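PDB 3BJE: nucleoside phosphorylase, putative from Trypanosoma brucei, which catalyses, as a homodimer, the phosphorolysis of uridine to uracil and ribose 1-phosphate. Local coordinates for residues G147-P152 with V288-M293; P157-A162 with A312-S317; D235-V240 with D332-R337. All blocks are in the same frame, centred on the assembly; numbering follows the deposited sequence.

Interaction 1. Residues G147-P152 with V288-M293; sequences GTCGSP and VTNIEM. With URA (uracil), chain D; R1P (1-O-phosphono-alpha-D-ribofuranose), chain C.
The carbonyl oxygen of Gly150 is gripped twice by the strand 288-292: Ile291 N donates a hydrogen bond of 2.7 Å to Gly150 O, and the CA-H of Asn290 adds a CH···O contact, Asn290 CA lying 3.1 Å from the same oxygen. Gly150 N answers with a 2.8 Å bond to Ile291 O, which completes one antiparallel, hydrogen-bonded bridge. It is a single bridge, in keeping with strand axes that run at 126° to each other.

Side chains extend the grip. Ser151 swings its hydroxyl anti to the backbone N (chi1 176°), and from there OG donates to Thr289 O over 2.8 Å, reaching it from above the carbonyl plane; the same OG also bonds Ala153 N. Next to it, Pro152 lays its ring across Val288 at about a right angle, with Pro152 CG 4.0 Å from Val288 CG1, and CD touches the end of Ile291. Cys149 suits the buried interior: its thiol packs on Asn290 CB and accepts a weak bond from Asn290 ND2, while Asn290 OD1 is tied to Thr244.

Toward the ligands, Gly150 has no side chain, so the uracil can lie close against its backbone. Thr148 OG1, within its strand, gives R1P O3P a 2.8 Å bond, and Met293 N, just past the end of the other, reaches R1P O2 over 3.0 Å. The chain of Glu292 bends away from the strand pair; Arg145, Thr246 and Thr295 hold its carboxylate, which probably fixes its rotation. Gln254 and Arg256 bond the base. Uracil N1 stands 3.6 Å from R1P C1, consistent with a broken glycosidic bond, so the contact helps to seat both products of phosphorolysis.

Interaction 2. Residues P157-A162 with A312-S317; sequences PPLALA and ACVVVS. With URA (uracil), chain D.
Antiparallel pairing joins the two backbones. Ala162 and Cys313 form a hydrogen-bonded pair, with Ala162 N to Cys313 O and Cys313 N to Ala162 O both 2.9 Å, and Leu161 faces Val314 as the adjoining non-hydrogen-bonded pair. Farther along, Val315 serves two residues at once: its N donates to Ala160 O, and its O accepts from Leu159 N over 2.8 Å. A type II turn from Pro157 to Ala160 makes this possible. Pro158, whose ring restricts phi, suits the first corner, whereas Leu159 takes the second with a positive phi of 68°; Ala160 N closes the turn on Pro157 O.

Aliphatic side chains fill in around these bonds. With its CG anti to the backbone N (chi1 -172°), Leu161 lays CD1 over the opposite strand, 3.6 Å from Cys313 N, and against Ala312 CB at 3.7 Å. The CD2 branch of Leu159 meets CG1 of Val314 at 3.9 Å, the two side chains crossing obliquely. Small Ala162 allows CB to rest against the carbonyl of Cys313, while branched Val315 puts CG2 beside Ala160 O. Val316 turns the other way: its CG2 touches uracil C6 at 3.8 Å and forms part of the base pocket.

The pair of strands is therefore covered on two faces. Leu161 and Val314 pack against Cys338 and Met335 of helix 329-348, whereas Ala162 and Cys313 look toward Asn290 of strand 284-292. Strand 308-318 is bordered on its far edge by strand 142-151, and Leu161 bonds through its backbone to Gln238 and Val240, at the start of strand 239-246.

Interaction 3. Residues D235-V240 with D332-R337; sequences DKQQYV and DAAMKR
Hydrogen bonding centres on Gln237 OE1, which receives Arg337 NE over 2.9 Å at 162°. The oxygen lies near the guanidinium plane, on the edge that carries NE and NH2, and Arg337 NH2 adds a weak second bond; the amide and guanidinium planes are 23° apart. Gln237 suits the place because its amide works in both directions: NE2 donates to Gln238 O and to Leu159 O. Arg337 suits the helix because its long chain carries several donors across to the loop.

Water supplies the remaining polar links. One water accepts from Arg337 NH2 at 2.8 Å and donates weakly to Gln237 OE1; another bridges Arg337 NH1 and Asp235 OD1, whose opposite charges do not touch directly.

In the packing, Lys236 O lies 3.2 Å above one guanidinium face, without a hydrogen bond to NE, and Ala334 CA over the other, both displaced toward the rim. The Asp235 side chain slides past that of Arg337 in the opposite direction, OD1 3.6 Å from Arg337 CD.

The contact thus ties helix 329-348 to the loop leading into strand 239-246. Helix 213-228 adjoins both, with His226 touching Arg337 and bonding Asp235 O.

Along the chain the segments come as 147-152, 157-162, 235-240, 288-293, 312-317 and 332-337, so every pair of interactions crosses. Centres of interactions 1 and 2 lie about 7 Å apart, those of 2 and 3 about 9 Å, and those of 1 and 3 about 16 Å. Strand neighbours run from 142-151 through 308-318, 161-169 and 239-246 to 284-292, and interaction 1 brings the last beside the first through one bridge, consistent with the distorted barrel-like core of this phosphorylase family. Interactions 1 and 2 both touch uracil; interaction 3 lies away from the site, yet Met335 of its helix reaches Thr148. The pocket is thus built on strands from distant parts of the sequence.

Interaction 1. Residues G147-P152 with V288-M293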
ATOM      1  N   GLY A 147     -15.813  -1.438   0.030  1.00 16.22           N
ATOM      2  CA  GLY A 147     -14.794  -1.923  -0.863  1.00 15.88           C
ATOM      3  C   GLY A 147     -15.206  -3.087  -1.721  1.00 16.10           C
ATOM      4  O   GLY A 147     -16.395  -3.385  -1.870  1.00 18.03           O
ATOM      5  N   THR A 148     -14.209  -3.708  -2.341  1.00 18.22           N
ATOM      6  CA  THR A 148     -14.397  -4.961  -3.059  1.00 14.86           C
ATOM      7  C   THR A 148     -13.505  -5.984  -2.394  1.00 17.57           C
ATOM      8  O   THR A 148     -12.575  -5.632  -1.690  1.00 17.08           O
ATOM      9  CB  THR A 148     -14.051  -4.847  -4.560  1.00 20.13           C
ATOM     10  OG1 THR A 148     -12.672  -4.477  -4.729  1.00 19.00           O
ATOM     11  CG2 THR A 148     -14.995  -3.840  -5.256  1.00 19.46           C
ATOM     12  N   CYS A 149     -13.796  -7.256  -2.598  1.00 14.89           N
ATOM     13  CA  CYS A 149     -13.000  -8.283  -1.925  1.00 17.43           C
ATOM     14  C   CYS A 149     -13.115  -9.636  -2.587  1.00 17.81           C
ATOM     15  O   CYS A 149     -13.926  -9.839  -3.511  1.00 17.13           O
ATOM     16  CB  CYS A 149     -13.464  -8.403  -0.469  1.00 17.93           C
ATOM     17  SG  CYS A 149     -15.166  -9.070  -0.333  1.00 17.71           S
ATOM     18  N   GLY A 150     -12.289 -10.569  -2.126  1.00 17.01           N
ATOM     19  CA  GLY A 150     -12.464 -11.981  -2.447  1.00 14.07           C
ATOM     20  C   GLY A 150     -13.130 -12.698  -1.292  1.00 14.17           C
ATOM     21  O   GLY A 150     -13.136 -12.181  -0.167  1.00 16.60           O
ATOM     22  N   SER A 151     -13.732 -13.858  -1.572  1.00 18.43           N
ATOM     23  CA  SER A 151     -14.238 -14.723  -0.501  1.00 18.34           C
ATOM     24  C   SER A 151     -13.729 -16.150  -0.654  1.00 16.06           C
ATOM     25  O   SER A 151     -13.846 -16.734  -1.731  1.00 17.29           O
ATOM     26  CB  SER A 151     -15.765 -14.751  -0.452  1.00 18.27           C
ATOM     27  OG  SER A 151     -16.219 -15.670   0.538  1.00 18.18           O
ATOM     28  N   PRO A 152     -13.170 -16.713   0.428  1.00 13.68           N
ATOM     29  CA  PRO A 152     -12.769 -18.109   0.498  1.00 13.93           C
ATOM     30  C   PRO A 152     -13.883 -19.043   0.985  1.00 17.29           C
ATOM     31  O   PRO A 152     -13.657 -20.244   1.104  1.00 19.02           O
ATOM     32  CB  PRO A 152     -11.661 -18.068   1.549  1.00 15.41           C
ATOM     33  CG  PRO A 152     -12.144 -17.065   2.490  1.00 16.67           C
ATOM     34  CD  PRO A 152     -12.776 -15.996   1.663  1.00 15.19           C
ATOM     35  N   VAL A 288     -14.257 -17.091   8.159  1.00 18.47           N
ATOM     36  CA  VAL A 288     -13.606 -16.073   7.326  1.00 17.65           C
ATOM     37  C   VAL A 288     -14.448 -15.854   6.075  1.00 19.48           C
ATOM     38  O   VAL A 288     -14.491 -16.701   5.184  1.00 21.00           O
ATOM     39  CB  VAL A 288     -12.168 -16.461   6.932  1.00 19.66           C
ATOM     40  CG1 VAL A 288     -11.527 -15.382   6.044  1.00 17.60           C
ATOM     41  CG2 VAL A 288     -11.306 -16.709   8.164  1.00 19.77           C
ATOM     42  N   THR A 289     -15.130 -14.710   6.026  1.00 19.32           N
ATOM     43  CA  THR A 289     -16.033 -14.394   4.935  1.00 18.90           C
ATOM     44  C   THR A 289     -15.363 -13.715   3.750  1.00 18.61           C
ATOM     45  O   THR A 289     -15.855 -13.777   2.634  1.00 18.98           O
ATOM     46  CB  THR A 289     -17.186 -13.478   5.420  1.00 18.74           C
ATOM     47  OG1 THR A 289     -16.651 -12.427   6.231  1.00 22.15           O
ATOM     48  CG2 THR A 289     -18.246 -14.298   6.194  1.00 19.48           C
ATOM     49  N   ASN A 290     -14.261 -12.997   3.978  1.00 16.01           N
ATOM     50  CA  ASN A 290     -13.657 -12.279   2.880  1.00 17.39           C
ATOM     51  C   ASN A 290     -12.190 -11.990   3.088  1.00 18.99           C
ATOM     52  O   ASN A 290     -11.696 -12.056   4.204  1.00 18.37           O
ATOM     53  CB  ASN A 290     -14.440 -11.000   2.510  1.00 18.36           C
ATOM     54  CG  ASN A 290     -14.494  -9.965   3.631  1.00 20.45           C
ATOM     55  OD1 ASN A 290     -14.631 -10.288   4.810  1.00 19.58           O
ATOM     56  ND2 ASN A 290     -14.424  -8.692   3.242  1.00 20.64           N
ATOM     57  N   ILE A 291     -11.521 -11.685   1.980  1.00 17.94           N
ATOM     58  CA  ILE A 291     -10.102 -11.318   1.955  1.00 17.37           C
ATOM     59  C   ILE A 291      -9.964 -10.045   1.125  1.00 17.39           C
ATOM     60  O   ILE A 291     -10.511  -9.965   0.016  1.00 18.06           O
ATOM     61  CB  ILE A 291      -9.231 -12.405   1.282  1.00 19.24           C
ATOM     62  CG1 ILE A 291      -9.385 -13.746   2.000  1.00 21.75           C
ATOM     63  CG2 ILE A 291      -7.753 -11.961   1.207  1.00 20.59           C
ATOM     64  CD1 ILE A 291      -8.891 -14.949   1.172  1.00 22.68           C
ATOM     65  N   GLU A 292      -9.240  -9.066   1.648  1.00 19.22           N
ATOM     66  CA  GLU A 292      -9.000  -7.807   0.944  1.00 17.91           C
ATOM     67  C   GLU A 292      -7.721  -7.146   1.508  1.00 18.41           C
ATOM     68  O   GLU A 292      -6.878  -7.838   2.136  1.00 17.82           O
ATOM     69  CB  GLU A 292     -10.243  -6.895   0.976  1.00 17.30           C
ATOM     70  CG  GLU A 292     -10.922  -6.726   2.345  1.00 17.83           C
ATOM     71  CD  GLU A 292     -10.075  -5.904   3.281  1.00 19.55           C
ATOM     72  OE1 GLU A 292     -10.189  -4.660   3.212  1.00 21.52           O
ATOM     73  OE2 GLU A 292      -9.295  -6.517   4.048  1.00 21.59           O
ATOM     74  N   MET A 293      -7.545  -5.841   1.306  1.00 18.05           N
ATOM     75  CA  MET A 293      -6.237  -5.220   1.581  1.00 17.97           C
ATOM     76  C   MET A 293      -6.199  -4.033   2.560  1.00 17.92           C
ATOM     77  O   MET A 293      -5.135  -3.452   2.746  1.00 19.52           O
ATOM     78  CB  MET A 293      -5.589  -4.801   0.255  1.00 20.66           C
ATOM     79  CG  MET A 293      -5.278  -5.985  -0.651  1.00 20.63           C
ATOM     80  SD  MET A 293      -4.545  -5.568  -2.242  1.00 19.39           S
ATOM     81  CE  MET A 293      -2.967  -4.825  -1.703  1.00 19.48           C
TER
HETATM   82  N1  URA D 501      -9.810  -7.417  -3.703  1.00 23.69           N
HETATM   83  C2  URA D 501      -8.868  -8.156  -3.076  1.00 17.09           C
HETATM   84  O2  URA D 501      -8.007  -7.622  -2.307  1.00 16.44           O
HETATM   85  N3  URA D 501      -8.818  -9.464  -3.275  1.00 18.01           N
HETATM   86  C4  URA D 501      -9.687 -10.081  -4.097  1.00 19.21           C
HETATM   87  O4  URA D 501      -9.594 -11.312  -4.239  1.00 20.74           O
HETATM   88  C5  URA D 501     -10.648  -9.343  -4.760  1.00 21.54           C
HETATM   89  C6  URA D 501     -10.687  -7.979  -4.540  1.00 22.36           C
HETATM   90  C5  R1P C 401      -7.385  -4.574  -4.991  1.00 22.94           C
HETATM   91  O5  R1P C 401      -7.935  -4.807  -6.296  1.00 20.82           O
HETATM   92  C4  R1P C 401      -8.173  -3.500  -4.264  1.00 21.45           C
HETATM   93  O4  R1P C 401      -9.585  -3.772  -4.289  1.00 28.06           O
HETATM   94  C1  R1P C 401     -10.102  -3.887  -2.958  1.00 27.13           C
HETATM   95  C2  R1P C 401      -8.863  -4.260  -2.125  1.00 24.34           C
HETATM   96  O2  R1P C 401      -8.972  -4.104  -0.691  1.00 19.17           O
HETATM   97  C3  R1P C 401      -7.787  -3.404  -2.798  1.00 21.59           C
HETATM   98  O3  R1P C 401      -7.848  -2.025  -2.397  1.00 20.92           O
HETATM   99  O1  R1P C 401     -10.818  -2.691  -2.501  1.00 24.69           O
HETATM  100  P   R1P C 401     -11.229  -1.373  -3.340  1.00 24.37           P
HETATM  101  O1P R1P C 401      -9.832  -0.824  -3.664  1.00 24.46           O
HETATM  102  O2P R1P C 401     -12.002  -0.531  -2.340  1.00 25.15           O
HETATM  103  O3P R1P C 401     -11.979  -1.765  -4.572  1.00 25.49           O

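Interaction 2. Residues P157-A162 with A312-S317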
ATOM      1  N   PRO A 157     -22.256 -15.935  -1.567  1.00 22.67           N
ATOM      2  CA  PRO A 157     -22.539 -15.740  -2.999  1.00 23.59           C
ATOM      3  C   PRO A 157     -21.698 -14.646  -3.678  1.00 22.11           C
ATOM      4  O   PRO A 157     -21.279 -13.701  -3.016  1.00 24.09           O
ATOM      5  CB  PRO A 157     -24.013 -15.309  -3.021  1.00 24.20           C
ATOM      6  CG  PRO A 157     -24.539 -15.537  -1.649  1.00 24.43           C
ATOM      7  CD  PRO A 157     -23.378 -15.490  -0.721  1.00 23.98           C
ATOM      8  N   PRO A 158     -21.499 -14.757  -5.005  1.00 21.12           N
ATOM      9  CA  PRO A 158     -20.905 -13.694  -5.808  1.00 18.21           C
ATOM     10  C   PRO A 158     -21.677 -12.389  -5.616  1.00 17.85           C
ATOM     11  O   PRO A 158     -22.910 -12.396  -5.612  1.00 18.52           O
ATOM     12  CB  PRO A 158     -21.084 -14.191  -7.248  1.00 20.35           C
ATOM     13  CG  PRO A 158     -21.196 -15.651  -7.140  1.00 21.80           C
ATOM     14  CD  PRO A 158     -21.871 -15.920  -5.831  1.00 21.50           C
ATOM     15  N   LEU A 159     -20.952 -11.292  -5.431  1.00 17.17           N
ATOM     16  CA  LEU A 159     -21.541  -9.961  -5.309  1.00 18.16           C
ATOM     17  C   LEU A 159     -22.369  -9.741  -4.039  1.00 20.67           C
ATOM     18  O   LEU A 159     -23.056  -8.723  -3.926  1.00 20.78           O
ATOM     19  CB  LEU A 159     -22.361  -9.600  -6.567  1.00 16.18           C
ATOM     20  CG  LEU A 159     -21.570  -9.654  -7.877  1.00 19.05           C
ATOM     21  CD1 LEU A 159     -22.485  -9.408  -9.062  1.00 21.66           C
ATOM     22  CD2 LEU A 159     -20.412  -8.647  -7.855  1.00 20.34           C
ATOM     23  N   ALA A 160     -22.304 -10.668  -3.083  1.00 18.59           N
ATOM     24  CA  ALA A 160     -22.801 -10.399  -1.733  1.00 15.51           C
ATOM     25  C   ALA A 160     -21.956  -9.303  -1.076  1.00 15.51           C
ATOM     26  O   ALA A 160     -20.804  -9.051  -1.476  1.00 17.79           O
ATOM     27  CB  ALA A 160     -22.762 -11.652  -0.883  1.00 16.72           C
ATOM     28  N   LEU A 161     -22.557  -8.652  -0.082  1.00 14.05           N
ATOM     29  CA  LEU A 161     -21.860  -7.653   0.728  1.00 14.69           C
ATOM     30  C   LEU A 161     -21.340  -8.344   1.969  1.00 16.13           C
ATOM     31  O   LEU A 161     -22.103  -8.792   2.814  1.00 17.96           O
ATOM     32  CB  LEU A 161     -22.782  -6.490   1.098  1.00 17.52           C
ATOM     33  CG  LEU A 161     -22.111  -5.283   1.785  1.00 15.96           C
ATOM     34  CD1 LEU A 161     -21.036  -4.626   0.894  1.00 19.66           C
ATOM     35  CD2 LEU A 161     -23.166  -4.252   2.226  1.00 17.93           C
ATOM     36  N   ALA A 162     -20.017  -8.452   2.077  1.00 16.42           N
ATOM     37  CA  ALA A 162     -19.404  -9.105   3.222  1.00 16.68           C
ATOM     38  C   ALA A 162     -19.058  -8.041   4.271  1.00 16.77           C
ATOM     39  O   ALA A 162     -18.201  -7.160   4.054  1.00 16.63           O
ATOM     40  CB  ALA A 162     -18.171  -9.866   2.794  1.00 17.96           C
ATOM     41  N   ALA A 312     -17.423  -3.012   4.814  1.00 17.92           N
ATOM     42  CA  ALA A 312     -18.306  -3.907   4.089  1.00 18.00           C
ATOM     43  C   ALA A 312     -17.798  -3.903   2.667  1.00 20.21           C
ATOM     44  O   ALA A 312     -17.540  -2.844   2.120  1.00 18.78           O
ATOM     45  CB  ALA A 312     -19.760  -3.429   4.141  1.00 19.89           C
ATOM     46  N   CYS A 313     -17.650  -5.080   2.066  1.00 16.58           N
ATOM     47  CA  CYS A 313     -17.045  -5.169   0.745  1.00 17.21           C
ATOM     48  C   CYS A 313     -17.833  -6.083  -0.162  1.00 18.30           C
ATOM     49  O   CYS A 313     -18.238  -7.148   0.260  1.00 18.69           O
ATOM     50  CB  CYS A 313     -15.621  -5.706   0.852  1.00 16.63           C
ATOM     51  SG  CYS A 313     -14.492  -4.711   1.858  1.00 20.39           S
ATOM     52  N   VAL A 314     -18.010  -5.666  -1.414  1.00 18.47           N
ATOM     53  CA  VAL A 314     -18.686  -6.465  -2.408  1.00 19.89           C
ATOM     54  C   VAL A 314     -17.761  -7.601  -2.869  1.00 19.41           C
ATOM     55  O   VAL A 314     -16.610  -7.363  -3.230  1.00 19.88           O
ATOM     56  CB  VAL A 314     -19.125  -5.580  -3.625  1.00 19.18           C
ATOM     57  CG1 VAL A 314     -19.806  -6.403  -4.718  1.00 16.93           C
ATOM     58  CG2 VAL A 314     -20.055  -4.449  -3.169  1.00 18.85           C
ATOM     59  N   VAL A 315     -18.291  -8.826  -2.892  1.00 17.75           N
ATOM     60  CA  VAL A 315     -17.491  -9.996  -3.275  1.00 19.18           C
ATOM     61  C   VAL A 315     -17.372 -10.039  -4.793  1.00 20.58           C
ATOM     62  O   VAL A 315     -18.333 -10.364  -5.483  1.00 20.75           O
ATOM     63  CB  VAL A 315     -18.092 -11.306  -2.716  1.00 19.94           C
ATOM     64  CG1 VAL A 315     -17.301 -12.560  -3.176  1.00 20.90           C
ATOM     65  CG2 VAL A 315     -18.151 -11.251  -1.203  1.00 15.57           C
ATOM     66  N   VAL A 316     -16.200  -9.680  -5.312  1.00 19.48           N
ATOM     67  CA  VAL A 316     -15.953  -9.665  -6.757  1.00 19.63           C
ATOM     68  C   VAL A 316     -15.090 -10.833  -7.240  1.00 22.77           C
ATOM     69  O   VAL A 316     -14.915 -11.022  -8.443  1.00 25.10           O
ATOM     70  CB  VAL A 316     -15.307  -8.348  -7.208  1.00 21.50           C
ATOM     71  CG1 VAL A 316     -16.199  -7.156  -6.850  1.00 21.73           C
ATOM     72  CG2 VAL A 316     -13.914  -8.185  -6.580  1.00 22.97           C
ATOM     73  N   SER A 317     -14.559 -11.614  -6.308  1.00 23.13           N
ATOM     74  CA  SER A 317     -13.772 -12.783  -6.662  0.50 24.39           C
ATOM     75  C   SER A 317     -14.163 -13.934  -5.763  1.00 24.42           C
ATOM     76  O   SER A 317     -14.089 -13.842  -4.542  1.00 22.11           O
ATOM     77  CB  SER A 317     -12.282 -12.498  -6.515  0.50 22.56           C
ATOM     78  OG  SER A 317     -11.529 -13.676  -6.752  0.50 24.01           O
TER
HETATM   79  N1  URA D 501      -9.810  -7.417  -3.703  1.00 23.69           N
HETATM   80  C2  URA D 501      -8.868  -8.156  -3.076  1.00 17.09           C
HETATM   81  O2  URA D 501      -8.007  -7.622  -2.307  1.00 16.44           O
HETATM   82  N3  URA D 501      -8.818  -9.464  -3.275  1.00 18.01           N
HETATM   83  C4  URA D 501      -9.687 -10.081  -4.097  1.00 19.21           C
HETATM   84  O4  URA D 501      -9.594 -11.312  -4.239  1.00 20.74           O
HETATM   85  C5  URA D 501     -10.648  -9.343  -4.760  1.00 21.54           C
HETATM   86  C6  URA D 501     -10.687  -7.979  -4.540  1.00 22.36           C

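Interaction 3. Residues D235-V240 with D332-R337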
ATOM      1  N   ASP A 235     -33.529  -6.146  -7.142  1.00 31.99           N
ATOM      2  CA  ASP A 235     -32.970  -5.044  -6.350  1.00 30.72           C
ATOM      3  C   ASP A 235     -32.607  -5.488  -4.926  1.00 25.31           C
ATOM      4  O   ASP A 235     -32.270  -4.653  -4.093  1.00 25.99           O
ATOM      5  CB  ASP A 235     -33.956  -3.852  -6.323  1.00 31.54           C
ATOM      6  CG  ASP A 235     -33.371  -2.587  -5.646  1.00 35.68           C
ATOM      7  OD1 ASP A 235     -32.183  -2.247  -5.871  1.00 35.92           O
ATOM      8  OD2 ASP A 235     -34.117  -1.922  -4.884  1.00 36.60           O
ATOM      9  N   LYS A 236     -32.677  -6.786  -4.630  1.00 22.98           N
ATOM     10  CA  LYS A 236     -32.253  -7.278  -3.305  1.00 19.88           C
ATOM     11  C   LYS A 236     -30.720  -7.297  -3.188  1.00 16.96           C
ATOM     12  O   LYS A 236     -30.013  -7.462  -4.185  1.00 20.45           O
ATOM     13  CB  LYS A 236     -32.778  -8.681  -3.024  1.00 20.10           C
ATOM     14  CG  LYS A 236     -34.296  -8.809  -3.079  1.00 21.76           C
ATOM     15  CD  LYS A 236     -34.994  -8.260  -1.840  1.00 22.52           C
ATOM     16  CE  LYS A 236     -36.503  -8.484  -1.942  1.00 23.35           C
ATOM     17  NZ  LYS A 236     -37.270  -7.917  -0.792  1.00 22.85           N
ATOM     18  N   GLN A 237     -30.224  -7.156  -1.966  1.00 17.90           N
ATOM     19  CA  GLN A 237     -28.784  -7.224  -1.713  1.00 16.94           C
ATOM     20  C   GLN A 237     -28.521  -8.268  -0.655  1.00 16.88           C
ATOM     21  O   GLN A 237     -28.984  -8.137   0.473  1.00 18.16           O
ATOM     22  CB  GLN A 237     -28.208  -5.876  -1.256  1.00 18.06           C
ATOM     23  CG  GLN A 237     -26.693  -5.887  -1.020  1.00 17.93           C
ATOM     24  CD  GLN A 237     -25.911  -6.279  -2.259  1.00 18.20           C
ATOM     25  OE1 GLN A 237     -26.099  -5.694  -3.332  1.00 16.33           O
ATOM     26  NE2 GLN A 237     -25.017  -7.265  -2.121  1.00 15.34           N
ATOM     27  N   GLN A 238     -27.796  -9.319  -1.028  1.00 17.25           N
ATOM     28  CA  GLN A 238     -27.416 -10.351  -0.083  1.00 19.28           C
ATOM     29  C   GLN A 238     -26.207  -9.856   0.707  1.00 17.32           C
ATOM     30  O   GLN A 238     -25.368  -9.127   0.176  1.00 17.81           O
ATOM     31  CB  GLN A 238     -27.100 -11.665  -0.806  1.00 21.42           C
ATOM     32  CG  GLN A 238     -28.324 -12.285  -1.501  1.00 24.50           C
ATOM     33  CD  GLN A 238     -28.010 -13.579  -2.256  1.00 28.86           C
ATOM     34  OE1 GLN A 238     -27.139 -13.612  -3.132  1.00 38.16           O
ATOM     35  NE2 GLN A 238     -28.735 -14.649  -1.928  1.00 35.57           N
ATOM     36  N   TYR A 239     -26.146 -10.247   1.975  1.00 16.50           N
ATOM     37  CA  TYR A 239     -25.003  -9.948   2.819  1.00 17.66           C
ATOM     38  C   TYR A 239     -24.663 -11.088   3.767  1.00 19.43           C
ATOM     39  O   TYR A 239     -25.490 -11.969   4.038  1.00 18.84           O
ATOM     40  CB  TYR A 239     -25.216  -8.650   3.604  1.00 20.70           C
ATOM     41  CG  TYR A 239     -26.209  -8.729   4.737  1.00 23.11           C
ATOM     42  CD1 TYR A 239     -25.783  -8.859   6.061  1.00 25.10           C
ATOM     43  CD2 TYR A 239     -27.560  -8.637   4.494  1.00 21.47           C
ATOM     44  CE1 TYR A 239     -26.701  -8.912   7.113  1.00 26.67           C
ATOM     45  CE2 TYR A 239     -28.494  -8.696   5.536  1.00 23.99           C
ATOM     46  CZ  TYR A 239     -28.056  -8.830   6.842  1.00 22.69           C
ATOM     47  OH  TYR A 239     -28.980  -8.875   7.872  1.00 28.77           O
ATOM     48  N   VAL A 240     -23.423 -11.047   4.241  1.00 20.11           N
ATOM     49  CA  VAL A 240     -22.887 -11.991   5.210  1.00 19.21           C
ATOM     50  C   VAL A 240     -22.056 -11.215   6.235  1.00 18.59           C
ATOM     51  O   VAL A 240     -21.566 -10.126   5.938  1.00 18.42           O
ATOM     52  CB  VAL A 240     -22.010 -13.080   4.519  1.00 21.13           C
ATOM     53  CG1 VAL A 240     -22.846 -13.909   3.545  1.00 21.76           C
ATOM     54  CG2 VAL A 240     -20.800 -12.479   3.795  1.00 18.84           C
ATOM     55  N   ASP A 332     -21.382  -2.985 -10.922  1.00 25.10           N
ATOM     56  CA  ASP A 332     -21.865  -1.606 -10.886  1.00 24.52           C
ATOM     57  C   ASP A 332     -23.228  -1.540 -10.195  1.00 24.47           C
ATOM     58  O   ASP A 332     -23.472  -0.653  -9.383  1.00 23.28           O
ATOM     59  CB  ASP A 332     -21.993  -1.038 -12.307  1.00 25.64           C
ATOM     60  CG  ASP A 332     -20.646  -0.809 -12.985  1.00 28.58           C
ATOM     61  OD1 ASP A 332     -19.588  -0.907 -12.322  1.00 30.78           O
ATOM     62  OD2 ASP A 332     -20.656  -0.517 -14.199  1.00 31.64           O
ATOM     63  N   ALA A 333     -24.101  -2.485 -10.525  1.00 23.36           N
ATOM     64  CA  ALA A 333     -25.449  -2.541  -9.949  1.00 22.60           C
ATOM     65  C   ALA A 333     -25.418  -2.880  -8.460  1.00 22.74           C
ATOM     66  O   ALA A 333     -26.150  -2.287  -7.658  1.00 22.80           O
ATOM     67  CB  ALA A 333     -26.303  -3.556 -10.706  1.00 22.29           C
ATOM     68  N   ALA A 334     -24.578  -3.842  -8.096  1.00 21.94           N
ATOM     69  CA  ALA A 334     -24.416  -4.213  -6.697  1.00 21.34           C
ATOM     70  C   ALA A 334     -23.841  -3.047  -5.906  1.00 21.79           C
ATOM     71  O   ALA A 334     -24.305  -2.751  -4.807  1.00 23.13           O
ATOM     72  CB  ALA A 334     -23.525  -5.457  -6.564  1.00 21.71           C
ATOM     73  N   MET A 335     -22.851  -2.370  -6.484  1.00 23.72           N
ATOM     74  CA  MET A 335     -22.204  -1.258  -5.799  1.00 24.23           C
ATOM     75  C   MET A 335     -23.188  -0.111  -5.577  1.00 24.43           C
ATOM     76  O   MET A 335     -23.149   0.527  -4.535  1.00 25.94           O
ATOM     77  CB  MET A 335     -20.965  -0.784  -6.568  1.00 25.44           C
ATOM     78  CG  MET A 335     -20.063   0.163  -5.786  1.00 27.95           C
ATOM     79  SD  MET A 335     -19.470  -0.492  -4.203  1.00 24.28           S
ATOM     80  CE  MET A 335     -18.271  -1.728  -4.731  1.00 25.33           C
ATOM     81  N   LYS A 336     -24.102   0.125  -6.524  1.00 23.62           N
ATOM     82  CA  LYS A 336     -25.113   1.168  -6.342  1.00 24.62           C
ATOM     83  C   LYS A 336     -26.008   0.871  -5.129  1.00 23.00           C
ATOM     84  O   LYS A 336     -26.277   1.759  -4.329  1.00 25.23           O
ATOM     85  CB  LYS A 336     -25.940   1.369  -7.620  1.00 25.50           C
ATOM     86  CG  LYS A 336     -25.129   2.017  -8.733  1.00 30.00           C
ATOM     87  CD  LYS A 336     -25.948   2.349  -9.964  1.00 33.21           C
ATOM     88  CE  LYS A 336     -25.047   2.466 -11.210  1.00 39.46           C
ATOM     89  NZ  LYS A 336     -23.819   3.296 -10.988  1.00 43.32           N
ATOM     90  N   ARG A 337     -26.419  -0.383  -4.967  1.00 23.78           N
ATOM     91  CA  ARG A 337     -27.234  -0.768  -3.806  1.00 23.00           C
ATOM     92  C   ARG A 337     -26.445  -0.586  -2.519  1.00 23.23           C
ATOM     93  O   ARG A 337     -26.961  -0.108  -1.522  1.00 24.19           O
ATOM     94  CB  ARG A 337     -27.684  -2.227  -3.898  1.00 22.77           C
ATOM     95  CG  ARG A 337     -28.619  -2.519  -5.053  1.00 20.25           C
ATOM     96  CD  ARG A 337     -29.176  -3.929  -4.937  1.00 23.88           C
ATOM     97  NE  ARG A 337     -28.166  -4.940  -5.248  1.00 23.03           N
ATOM     98  CZ  ARG A 337     -27.928  -5.425  -6.465  1.00 24.89           C
ATOM     99  NH1 ARG A 337     -28.624  -5.027  -7.529  1.00 28.49           N
ATOM    100  NH2 ARG A 337     -26.985  -6.341  -6.621  1.00 26.39           N
TER
HETATM  101  O   HOH W   1     -30.682  -2.758  -7.818  1.00 35.32           O
HETATM  102  O   HOH W   2     -25.409  -8.338  -5.486  1.00 30.51           O